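Local coordinates for F-BAR domain only protein 1 (Danio rerio, PDB 5JP2), which probably acts early in clathrin-mediated endocytosis, binding an Eps15 peptide through its mu homology domain, and may regulate Bmp signalling through endocytosis of Bmp receptors, at residues S242-S253 / K273-G283; P66-R77 / S255-Y266. One frame throughout, in Å; residues are numbered along the deposited sequence. Where two conformers were deposited one is given.

Interaction 1: residues S242-S253 / K273-G283; sequences SLAVQFVGSGAS and KRFATGKYMAG
Thr277 and Phe247 meet at the apolar centre of this antiparallel strand pair. The methyl CG2 of Thr277 sits over the middle of one face of the Phe247 ring, 3.3 Å from its centroid, a CH-pi contact almost on the ring normal. The same ring turns its edge to the face of Tyr280, planes at 72°, with Phe247 CZ 3.9 Å from Tyr280 CE2. With CG between the backbone N and the carbonyl carbon (chi1 60°), the Phe275 ring folds back across the neighbouring strand and lies over Gly249, whose CA is 3.7 Å from the ring centroid. Glycine suits this place because a side chain there would run into the ring.

While CG2 of Thr277 packs on Phe247, OG1 accepts the N-H of Phe247 at 3.1 Å, and the N-H of Thr277 returns to Phe247 O. Then the chain turns a corner at Gly278 and Lys279, and the pairing slips by one residue. Beyond the corner Val245 N gives a nearly straight bond to Tyr280 O (2.9 Å), and regular pairing follows at Ala244–Met281 and Leu243–Ala282. On the face that carries Ala244 and Ala276, Met281, bent at chi2 and chi3, brings SD to 3.6 Å from Ala244 CB.

The polar edge lies at Gly251, whose N-H meets Lys273 O at 2.8 Å. Lys273 runs its aliphatic chain past Ala252 to a salt bridge with Asp258, and Arg274 points from the sheet to the bound peptide, hydrogen-bonding its backbone and forming a cation-pi contact with an aromatic side chain. The chemistry thus divides by face: aromatic packing around Phe247 and Phe275 on one, and on the other Val248, Ala276 and Arg274 offering small apolar surfaces and a cation to the Eps15 peptide.

Interaction 2: residues P66-R77 / S255-Y266; sequences PVLSFRLVNISR and SGLDVELVGSRY
Leu68 packs tightly on Tyr266: methyl CD1 lies over one face of the ring, 3.9 Å from its centroid, while the phenol OH donates to Pro66 O at 2.7 Å, which fixes its far end. On the same inner side Phe70 CD1 meets Val259 CG2 at 3.9 Å, and Leu72 lies beside them; these branched and aromatic chains suit a layer covered by strands 17-31, 39-52 and 125-137.

The other face, with Arg71, Val73, Asp258 and the exposed Glu260, mixes charged and apolar groups and is more open to solvent. Arg71 and Glu260 run side by side, but their salt bridge is long, 3.7 Å from NE to OE2, their planes nearly perpendicular; the stronger partner of Arg71 is Asp101, a salt bridge to NH1. Val262 CG2 packs across the arginine, 3.8 Å from CB. Gly256 has a positive phi, a backbone shape that suits glycine, and Ser255 OG, which also hydrogen-bonds Glu25, accepts from Leu257 N in an ST turn.

Backbone bonds tie Arg71 to Glu260 and Val73 to Asp258 in both directions. This is an antiparallel edge pairing, with strand 258-261 outermost in a four-stranded sheet of the mu homology domain.

Overall arrangement
Interactions 1 and 2 lie about 26 Å apart between centres in the elongated mu homology domain, and their segments alternate along the chain: strand 242-250 leads to strand 258-261, which leads back into strand 266-283. They join different sheets, the long mixed sheet for interaction 1 and a four-stranded antiparallel one for interaction 2. A salt bridge connects them directly, Lys273 NZ to Asp258 OD1 at 3.1 Å, and Ser253 OG also bonds to Gly256 and Leu257. Interaction 1 contributes to the surface that meets the bound Eps15 peptide. The zinc ion, bound by His165 and Cys167, is about 12 Å from the side chain of Tyr280 and about 13 Å from that of Arg77.

Interaction 1: residues S242-S253 / K273-G283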
loop_
_atom_site.group_PDB
_atom_site.type_symbol
_atom_site.label_atom_id
_atom_site.label_comp_id
_atom_site.label_asym_id
_atom_site.label_seq_id
_atom_site.Cartn_x
_atom_site.Cartn_y
_atom_site.Cartn_z
ATOM N N SER B 242 18.328 4.933 14.373
ATOM C CA SER B 242 16.937 4.953 13.953
ATOM C C SER B 242 16.437 3.531 13.794
ATOM O O SER B 242 17.174 2.654 13.348
ATOM C CB SER B 242 16.777 5.677 12.628
ATOM O OG SER B 242 16.917 7.071 12.778
ATOM N N LEU B 243 15.184 3.304 14.142
ATOM C CA LEU B 243 14.571 2.000 13.959
ATOM C C LEU B 243 13.660 2.017 12.739
ATOM O O LEU B 243 12.961 2.999 12.489
ATOM C CB LEU B 243 13.764 1.604 15.191
ATOM C CG LEU B 243 14.538 1.463 16.500
ATOM C CD1 LEU B 243 14.280 2.664 17.368
ATOM C CD2 LEU B 243 14.149 0.214 17.200
ATOM N N ALA B 244 13.678 0.930 11.984
ATOM C CA ALA B 244 12.802 0.742 10.840
ATOM C C ALA B 244 11.783 -0.344 11.145
ATOM O O ALA B 244 12.117 -1.368 11.749
ATOM C CB ALA B 244 13.599 0.378 9.592
ATOM N N VAL B 245 10.536 -0.096 10.746
ATOM C CA VAL B 245 9.437 -1.040 10.887
ATOM C C VAL B 245 8.910 -1.419 9.512
ATOM O O VAL B 245 8.746 -0.568 8.634
ATOM C CB VAL B 245 8.305 -0.467 11.754
ATOM C CG1 VAL B 245 7.242 -1.514 11.984
ATOM C CG2 VAL B 245 8.859 0.004 13.068
ATOM N N GLN B 246 8.604 -2.697 9.351
ATOM C CA GLN B 246 8.060 -3.240 8.123
ATOM C C GLN B 246 6.759 -3.954 8.429
ATOM O O GLN B 246 6.654 -4.653 9.432
ATOM C CB GLN B 246 9.052 -4.190 7.472
ATOM C CG GLN B 246 10.373 -3.508 7.202
ATOM C CD GLN B 246 11.355 -4.410 6.539
ATOM O OE1 GLN B 246 11.472 -5.574 6.889
ATOM N NE2 GLN B 246 12.113 -3.866 5.609
ATOM N N PHE B 247 5.771 -3.771 7.568
ATOM C CA PHE B 247 4.532 -4.516 7.693
ATOM C C PHE B 247 3.779 -4.450 6.377
ATOM O O PHE B 247 4.148 -3.717 5.460
ATOM C CB PHE B 247 3.679 -4.003 8.862
ATOM C CG PHE B 247 3.304 -2.547 8.778
ATOM C CD1 PHE B 247 2.324 -2.103 7.890
ATOM C CD2 PHE B 247 3.890 -1.628 9.637
ATOM C CE1 PHE B 247 1.977 -0.769 7.828
ATOM C CE2 PHE B 247 3.543 -0.293 9.590
ATOM C CZ PHE B 247 2.570 0.133 8.682
ATOM N N VAL B 248 2.672 -5.190 6.328
ATOM C CA VAL B 248 1.891 -5.429 5.129
ATOM C C VAL B 248 0.446 -5.490 5.587
ATOM O O VAL B 248 0.159 -5.751 6.751
ATOM C CB VAL B 248 2.323 -6.743 4.419
ATOM C CG1 VAL B 248 1.331 -7.192 3.384
ATOM C CG2 VAL B 248 3.667 -6.583 3.779
ATOM N N GLY B 249 -0.470 -5.238 4.667
ATOM C CA GLY B 249 -1.882 -5.320 4.962
ATOM C C GLY B 249 -2.647 -5.624 3.694
ATOM O O GLY B 249 -2.115 -5.551 2.591
ATOM N N SER B 250 -3.892 -6.042 3.874
ATOM C CA SER B 250 -4.755 -6.344 2.749
ATOM C C SER B 250 -6.180 -6.103 3.182
ATOM O O SER B 250 -6.506 -6.236 4.359
ATOM C CB SER B 250 -4.602 -7.784 2.275
ATOM O OG SER B 250 -5.004 -8.645 3.310
ATOM N N GLY B 251 -7.033 -5.771 2.224
ATOM C CA GLY B 251 -8.440 -5.614 2.484
ATOM C C GLY B 251 -8.864 -4.201 2.770
ATOM O O GLY B 251 -10.064 -3.929 2.832
ATOM N N ALA B 252 -7.926 -3.285 2.923
ATOM C CA ALA B 252 -8.253 -1.886 3.116
ATOM C C ALA B 252 -7.176 -1.048 2.456
ATOM O O ALA B 252 -6.094 -1.539 2.137
ATOM C CB ALA B 252 -8.375 -1.537 4.598
ATOM N N SER B 253 -7.500 0.214 2.226
ATOM C CA SER B 253 -6.536 1.191 1.771
ATOM C C SER B 253 -6.172 2.110 2.930
ATOM O O SER B 253 -6.959 2.311 3.852
ATOM C CB SER B 253 -7.083 1.994 0.594
ATOM O OG SER B 253 -7.952 3.006 1.032
ATOM N N LYS B 273 -7.206 -4.711 -2.448
ATOM C CA LYS B 273 -6.567 -3.615 -1.730
ATOM C C LYS B 273 -5.391 -4.140 -0.925
ATOM O O LYS B 273 -5.562 -5.032 -0.096
ATOM C CB LYS B 273 -7.560 -2.920 -0.811
ATOM C CG LYS B 273 -8.812 -2.560 -1.484
ATOM C CD LYS B 273 -9.670 -1.729 -0.604
ATOM C CE LYS B 273 -11.038 -1.586 -1.210
ATOM N NZ LYS B 273 -11.791 -0.468 -0.620
ATOM N N ARG B 274 -4.203 -3.596 -1.171
ATOM C CA ARG B 274 -3.004 -4.012 -0.465
ATOM C C ARG B 274 -2.125 -2.812 -0.149
ATOM O O ARG B 274 -2.092 -1.831 -0.889
ATOM C CB ARG B 274 -2.209 -5.038 -1.263
ATOM C CG ARG B 274 -1.775 -4.562 -2.613
ATOM C CD ARG B 274 -1.061 -5.659 -3.372
ATOM N NE ARG B 274 -0.430 -5.161 -4.589
ATOM C CZ ARG B 274 0.373 -5.881 -5.356
ATOM N NH1 ARG B 274 0.644 -7.131 -5.032
ATOM N NH2 ARG B 274 0.906 -5.350 -6.445
ATOM N N PHE B 275 -1.420 -2.888 0.972
ATOM C CA PHE B 275 -0.488 -1.835 1.303
ATOM C C PHE B 275 0.742 -2.415 1.978
ATOM O O PHE B 275 0.721 -3.522 2.508
ATOM C CB PHE B 275 -1.154 -0.767 2.162
ATOM C CG PHE B 275 -1.691 -1.262 3.463
ATOM C CD1 PHE B 275 -0.844 -1.525 4.526
ATOM C CD2 PHE B 275 -3.044 -1.412 3.648
ATOM C CE1 PHE B 275 -1.336 -1.947 5.729
ATOM C CE2 PHE B 275 -3.544 -1.831 4.851
ATOM C CZ PHE B 275 -2.692 -2.100 5.891
ATOM N N ALA B 276 1.822 -1.647 1.940
ATOM C CA ALA B 276 3.079 -2.074 2.524
ATOM C C ALA B 276 3.867 -0.852 2.974
ATOM O O ALA B 276 3.678 0.254 2.475
ATOM C CB ALA B 276 3.903 -2.896 1.539
ATOM N N THR B 277 4.773 -1.079 3.914
ATOM C CA THR B 277 5.681 -0.031 4.332
ATOM C C THR B 277 6.757 0.176 3.281
ATOM O O THR B 277 7.233 -0.769 2.658
ATOM C CB THR B 277 6.360 -0.367 5.655
ATOM O OG1 THR B 277 6.925 -1.667 5.590
ATOM C CG2 THR B 277 5.417 -0.292 6.773
ATOM N N GLY B 278 7.119 1.423 3.076
ATOM C CA GLY B 278 8.364 1.757 2.433
ATOM C C GLY B 278 9.399 1.951 3.527
ATOM O O GLY B 278 9.694 1.025 4.285
ATOM N N LYS B 279 10.039 3.107 3.537
ATOM C CA LYS B 279 10.834 3.529 4.680
ATOM C C LYS B 279 9.912 4.059 5.769
ATOM O O LYS B 279 9.281 5.104 5.600
ATOM C CB LYS B 279 11.847 4.577 4.233
ATOM C CG LYS B 279 12.907 4.904 5.249
ATOM C CD LYS B 279 13.961 5.842 4.664
ATOM C CE LYS B 279 13.380 7.211 4.378
ATOM N NZ LYS B 279 14.328 8.083 3.640
ATOM N N TYR B 280 9.863 3.374 6.902
ATOM C CA TYR B 280 8.908 3.692 7.956
ATOM C C TYR B 280 9.679 3.689 9.266
ATOM O O TYR B 280 10.012 2.623 9.778
ATOM C CB TYR B 280 7.776 2.660 7.947
ATOM C CG TYR B 280 6.506 3.025 8.653
ATOM C CD1 TYR B 280 6.413 2.934 10.026
ATOM C CD2 TYR B 280 5.381 3.417 7.946
ATOM C CE1 TYR B 280 5.268 3.251 10.677
ATOM C CE2 TYR B 280 4.201 3.725 8.597
ATOM C CZ TYR B 280 4.151 3.633 9.960
ATOM O OH TYR B 280 3.007 3.948 10.636
ATOM N N MET B 281 9.915 4.871 9.841
ATOM C CA MET B 281 11.034 5.039 10.765
ATOM C C MET B 281 10.657 5.802 12.025
ATOM O O MET B 281 9.815 6.693 12.013
ATOM C CB MET B 281 12.204 5.804 10.139
ATOM C CG MET B 281 12.580 5.438 8.747
ATOM S SD MET B 281 13.339 3.849 8.556
ATOM C CE MET B 281 14.915 4.082 9.345
ATOM N N ALA B 282 11.331 5.452 13.111
ATOM C CA ALA B 282 11.256 6.178 14.371
ATOM C C ALA B 282 12.663 6.565 14.783
ATOM O O ALA B 282 13.529 5.699 14.905
ATOM C CB ALA B 282 10.607 5.345 15.469
ATOM N N GLY B 283 12.897 7.857 14.952
ATOM C CA GLY B 283 14.145 8.350 15.487
ATOM C C GLY B 283 14.004 8.747 16.942
ATOM O O GLY B 283 12.906 8.960 17.439
HETATM O O HOH W 1 10.304 0.358 6.966
#

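Interaction 2: residues P66-R77 / S255-Y266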
loop_
_atom_site.group_PDB
_atom_site.type_symbol
_atom_site.label_atom_id
_atom_site.label_comp_id
_atom_site.label_asym_id
_atom_site.label_seq_id
_atom_site.Cartn_x
_atom_site.Cartn_y
_atom_site.Cartn_z
ATOM N N PRO B 66 -19.778 -0.234 -25.679
ATOM C CA PRO B 66 -20.194 0.793 -24.715
ATOM C C PRO B 66 -19.063 1.226 -23.796
ATOM O O PRO B 66 -18.101 0.500 -23.554
ATOM C CB PRO B 66 -21.312 0.110 -23.929
ATOM C CG PRO B 66 -21.048 -1.319 -24.090
ATOM C CD PRO B 66 -20.450 -1.514 -25.438
ATOM N N VAL B 67 -19.237 2.417 -23.237
ATOM C CA VAL B 67 -18.166 3.142 -22.569
ATOM C C VAL B 67 -17.996 2.641 -21.142
ATOM O O VAL B 67 -18.892 2.783 -20.306
ATOM C CB VAL B 67 -18.459 4.646 -22.578
ATOM C CG1 VAL B 67 -17.390 5.409 -21.824
ATOM C CG2 VAL B 67 -18.577 5.135 -23.992
ATOM N N LEU B 68 -16.827 2.100 -20.852
ATOM C CA LEU B 68 -16.476 1.722 -19.498
ATOM C C LEU B 68 -16.150 2.982 -18.705
ATOM O O LEU B 68 -15.264 3.745 -19.085
ATOM C CB LEU B 68 -15.296 0.759 -19.526
ATOM C CG LEU B 68 -14.701 0.351 -18.191
ATOM C CD1 LEU B 68 -15.758 -0.207 -17.298
ATOM C CD2 LEU B 68 -13.635 -0.657 -18.429
ATOM N N SER B 69 -16.872 3.206 -17.618
ATOM C CA SER B 69 -16.771 4.425 -16.840
ATOM C C SER B 69 -16.627 4.082 -15.366
ATOM O O SER B 69 -17.241 3.129 -14.898
ATOM C CB SER B 69 -17.994 5.291 -17.044
ATOM O OG SER B 69 -17.924 6.436 -16.216
ATOM N N PHE B 70 -15.807 4.835 -14.635
ATOM C CA PHE B 70 -15.642 4.565 -13.212
ATOM C C PHE B 70 -15.503 5.853 -12.413
ATOM O O PHE B 70 -15.349 6.942 -12.958
ATOM C CB PHE B 70 -14.464 3.636 -12.948
ATOM C CG PHE B 70 -13.120 4.220 -13.252
ATOM C CD1 PHE B 70 -12.438 4.953 -12.298
ATOM C CD2 PHE B 70 -12.509 3.981 -14.459
ATOM C CE1 PHE B 70 -11.199 5.465 -12.553
ATOM C CE2 PHE B 70 -11.266 4.491 -14.718
ATOM C CZ PHE B 70 -10.607 5.235 -13.756
ATOM N N ARG B 71 -15.577 5.704 -11.097
ATOM C CA ARG B 71 -15.594 6.811 -10.153
ATOM C C ARG B 71 -14.598 6.554 -9.028
ATOM O O ARG B 71 -14.534 5.443 -8.498
ATOM C CB ARG B 71 -16.991 6.948 -9.570
ATOM C CG ARG B 71 -17.260 8.195 -8.809
ATOM C CD ARG B 71 -18.558 8.079 -8.019
ATOM N NE ARG B 71 -19.711 7.842 -8.876
ATOM C CZ ARG B 71 -20.344 8.782 -9.565
ATOM N NH1 ARG B 71 -19.934 10.044 -9.523
ATOM N NH2 ARG B 71 -21.384 8.451 -10.310
ATOM N N LEU B 72 -13.840 7.578 -8.641
ATOM C CA LEU B 72 -13.073 7.521 -7.399
ATOM C C LEU B 72 -13.849 8.179 -6.270
ATOM O O LEU B 72 -14.397 9.266 -6.434
ATOM C CB LEU B 72 -11.725 8.210 -7.550
ATOM C CG LEU B 72 -10.863 7.841 -8.744
ATOM C CD1 LEU B 72 -9.666 8.749 -8.752
ATOM C CD2 LEU B 72 -10.436 6.398 -8.656
ATOM N N VAL B 73 -13.855 7.537 -5.105
ATOM C CA VAL B 73 -14.643 8.006 -3.976
ATOM C C VAL B 73 -13.774 8.074 -2.736
ATOM O O VAL B 73 -12.740 7.412 -2.643
ATOM C CB VAL B 73 -15.865 7.110 -3.711
ATOM C CG1 VAL B 73 -16.792 7.110 -4.899
ATOM C CG2 VAL B 73 -15.412 5.714 -3.420
ATOM N N ASN B 74 -14.226 8.882 -1.774
ATOM C CA ASN B 74 -13.509 9.131 -0.522
ATOM C C ASN B 74 -12.078 9.582 -0.792
ATOM O O ASN B 74 -11.122 9.095 -0.191
ATOM C CB ASN B 74 -13.533 7.903 0.390
ATOM C CG ASN B 74 -13.079 8.220 1.799
ATOM O OD1 ASN B 74 -13.185 9.358 2.255
ATOM N ND2 ASN B 74 -12.557 7.218 2.492
ATOM N N ILE B 75 -11.935 10.537 -1.707
ATOM C CA ILE B 75 -10.632 10.984 -2.165
ATOM C C ILE B 75 -10.211 12.295 -1.521
ATOM O O ILE B 75 -9.260 12.922 -1.978
ATOM C CB ILE B 75 -10.611 11.090 -3.689
ATOM C CG1 ILE B 75 -11.727 12.009 -4.155
ATOM C CG2 ILE B 75 -10.786 9.715 -4.294
ATOM C CD1 ILE B 75 -11.625 12.363 -5.589
ATOM N N SER B 76 -10.958 12.774 -0.530
ATOM C CA SER B 76 -10.585 13.999 0.162
ATOM C C SER B 76 -9.174 13.941 0.735
ATOM O O SER B 76 -8.535 14.982 0.860
ATOM C CB SER B 76 -11.586 14.303 1.263
ATOM O OG SER B 76 -11.595 13.261 2.211
ATOM N N ARG B 77 -8.676 12.761 1.087
ATOM C CA ARG B 77 -7.354 12.629 1.679
ATOM C C ARG B 77 -6.231 12.585 0.655
ATOM O O ARG B 77 -5.067 12.551 1.046
ATOM C CB ARG B 77 -7.268 11.374 2.553
ATOM C CG ARG B 77 -7.977 11.464 3.898
ATOM C CD ARG B 77 -7.672 10.232 4.732
ATOM N NE ARG B 77 -8.236 10.286 6.074
ATOM C CZ ARG B 77 -7.780 9.569 7.097
ATOM N NH1 ARG B 77 -6.743 8.753 6.932
ATOM N NH2 ARG B 77 -8.348 9.673 8.289
ATOM N N SER B 255 -5.132 5.373 2.341
ATOM C CA SER B 255 -5.626 6.695 1.978
ATOM C C SER B 255 -7.121 6.826 2.189
ATOM O O SER B 255 -7.617 7.932 2.410
ATOM C CB SER B 255 -5.291 6.996 0.524
ATOM O OG SER B 255 -5.887 6.047 -0.331
ATOM N N GLY B 256 -7.855 5.732 2.107
ATOM C CA GLY B 256 -9.293 5.789 2.120
ATOM C C GLY B 256 -9.907 5.788 0.744
ATOM O O GLY B 256 -11.121 5.611 0.626
ATOM N N LEU B 257 -9.100 6.007 -0.289
ATOM C CA LEU B 257 -9.573 6.009 -1.663
ATOM C C LEU B 257 -10.223 4.677 -2.017
ATOM O O LEU B 257 -9.799 3.612 -1.568
ATOM C CB LEU B 257 -8.415 6.307 -2.613
ATOM C CG LEU B 257 -8.650 6.277 -4.123
ATOM C CD1 LEU B 257 -7.732 7.238 -4.769
ATOM C CD2 LEU B 257 -8.389 4.913 -4.706
ATOM N N ASP B 258 -11.272 4.750 -2.831
ATOM C CA ASP B 258 -11.954 3.563 -3.321
ATOM C C ASP B 258 -12.437 3.835 -4.742
ATOM O O ASP B 258 -12.488 4.981 -5.187
ATOM C CB ASP B 258 -13.115 3.188 -2.396
ATOM C CG ASP B 258 -13.427 1.722 -2.420
ATOM O OD1 ASP B 258 -12.818 0.987 -3.216
ATOM O OD2 ASP B 258 -14.304 1.307 -1.650
ATOM N N VAL B 259 -12.793 2.771 -5.457
ATOM C CA VAL B 259 -13.234 2.874 -6.841
ATOM C C VAL B 259 -14.550 2.120 -7.022
ATOM O O VAL B 259 -14.752 1.049 -6.446
ATOM C CB VAL B 259 -12.149 2.347 -7.801
ATOM C CG1 VAL B 259 -11.887 0.884 -7.567
ATOM C CG2 VAL B 259 -12.526 2.617 -9.228
ATOM N N GLU B 260 -15.465 2.699 -7.788
ATOM C CA GLU B 260 -16.701 2.022 -8.132
ATOM C C GLU B 260 -17.069 2.353 -9.571
ATOM O O GLU B 260 -16.763 3.435 -10.067
ATOM C CB GLU B 260 -17.842 2.401 -7.186
ATOM C CG GLU B 260 -18.413 3.769 -7.396
ATOM C CD GLU B 260 -19.357 4.182 -6.286
ATOM O OE1 GLU B 260 -19.288 3.576 -5.203
ATOM O OE2 GLU B 260 -20.180 5.097 -6.503
ATOM N N LEU B 261 -17.703 1.402 -10.248
ATOM C CA LEU B 261 -18.079 1.593 -11.641
ATOM C C LEU B 261 -19.315 2.468 -11.741
ATOM O O LEU B 261 -20.104 2.566 -10.806
ATOM C CB LEU B 261 -18.355 0.258 -12.314
ATOM C CG LEU B 261 -17.208 -0.733 -12.412
ATOM C CD1 LEU B 261 -17.605 -1.894 -13.316
ATOM C CD2 LEU B 261 -15.973 -0.059 -12.914
ATOM N N VAL B 262 -19.480 3.111 -12.888
ATOM C CA VAL B 262 -20.628 3.973 -13.145
ATOM C C VAL B 262 -21.363 3.377 -14.328
ATOM O O VAL B 262 -20.817 3.303 -15.436
ATOM C CB VAL B 262 -20.225 5.421 -13.428
ATOM C CG1 VAL B 262 -21.453 6.266 -13.574
ATOM C CG2 VAL B 262 -19.358 5.943 -12.316
ATOM N N GLY B 263 -22.585 2.940 -14.099
ATOM C CA GLY B 263 -23.337 2.246 -15.113
ATOM C C GLY B 263 -23.352 0.752 -14.866
ATOM O O GLY B 263 -22.516 0.199 -14.149
ATOM N N SER B 264 -24.344 0.099 -15.458
ATOM C CA SER B 264 -24.582 -1.317 -15.241
ATOM C C SER B 264 -24.022 -2.191 -16.346
ATOM O O SER B 264 -24.140 -3.410 -16.259
ATOM C CB SER B 264 -26.078 -1.578 -15.091
ATOM O OG SER B 264 -26.789 -1.049 -16.194
ATOM N N ARG B 265 -23.429 -1.605 -17.385
ATOM C CA ARG B 265 -23.023 -2.399 -18.538
ATOM C C ARG B 265 -21.813 -3.255 -18.223
ATOM O O ARG B 265 -21.599 -4.285 -18.866
ATOM C CB ARG B 265 -22.719 -1.494 -19.725
ATOM C CG ARG B 265 -22.634 -2.210 -21.063
ATOM C CD ARG B 265 -24.001 -2.719 -21.521
ATOM N NE ARG B 265 -23.920 -3.648 -22.648
ATOM C CZ ARG B 265 -23.446 -4.886 -22.571
ATOM N NH1 ARG B 265 -22.993 -5.357 -21.420
ATOM N NH2 ARG B 265 -23.420 -5.654 -23.649
ATOM N N TYR B 266 -21.008 -2.831 -17.262
ATOM C CA TYR B 266 -19.879 -3.589 -16.763
ATOM C C TYR B 266 -20.098 -3.812 -15.278
ATOM O O TYR B 266 -20.811 -3.056 -14.618
ATOM C CB TYR B 266 -18.563 -2.842 -17.000
ATOM C CG TYR B 266 -18.252 -2.565 -18.453
ATOM C CD1 TYR B 266 -18.778 -1.468 -19.105
ATOM C CD2 TYR B 266 -17.402 -3.385 -19.157
ATOM C CE1 TYR B 266 -18.493 -1.226 -20.415
ATOM C CE2 TYR B 266 -17.106 -3.138 -20.466
ATOM C CZ TYR B 266 -17.654 -2.064 -21.085
ATOM O OH TYR B 266 -17.364 -1.835 -22.395
HETATM O O HOH W 2 -19.382 1.814 -17.079
#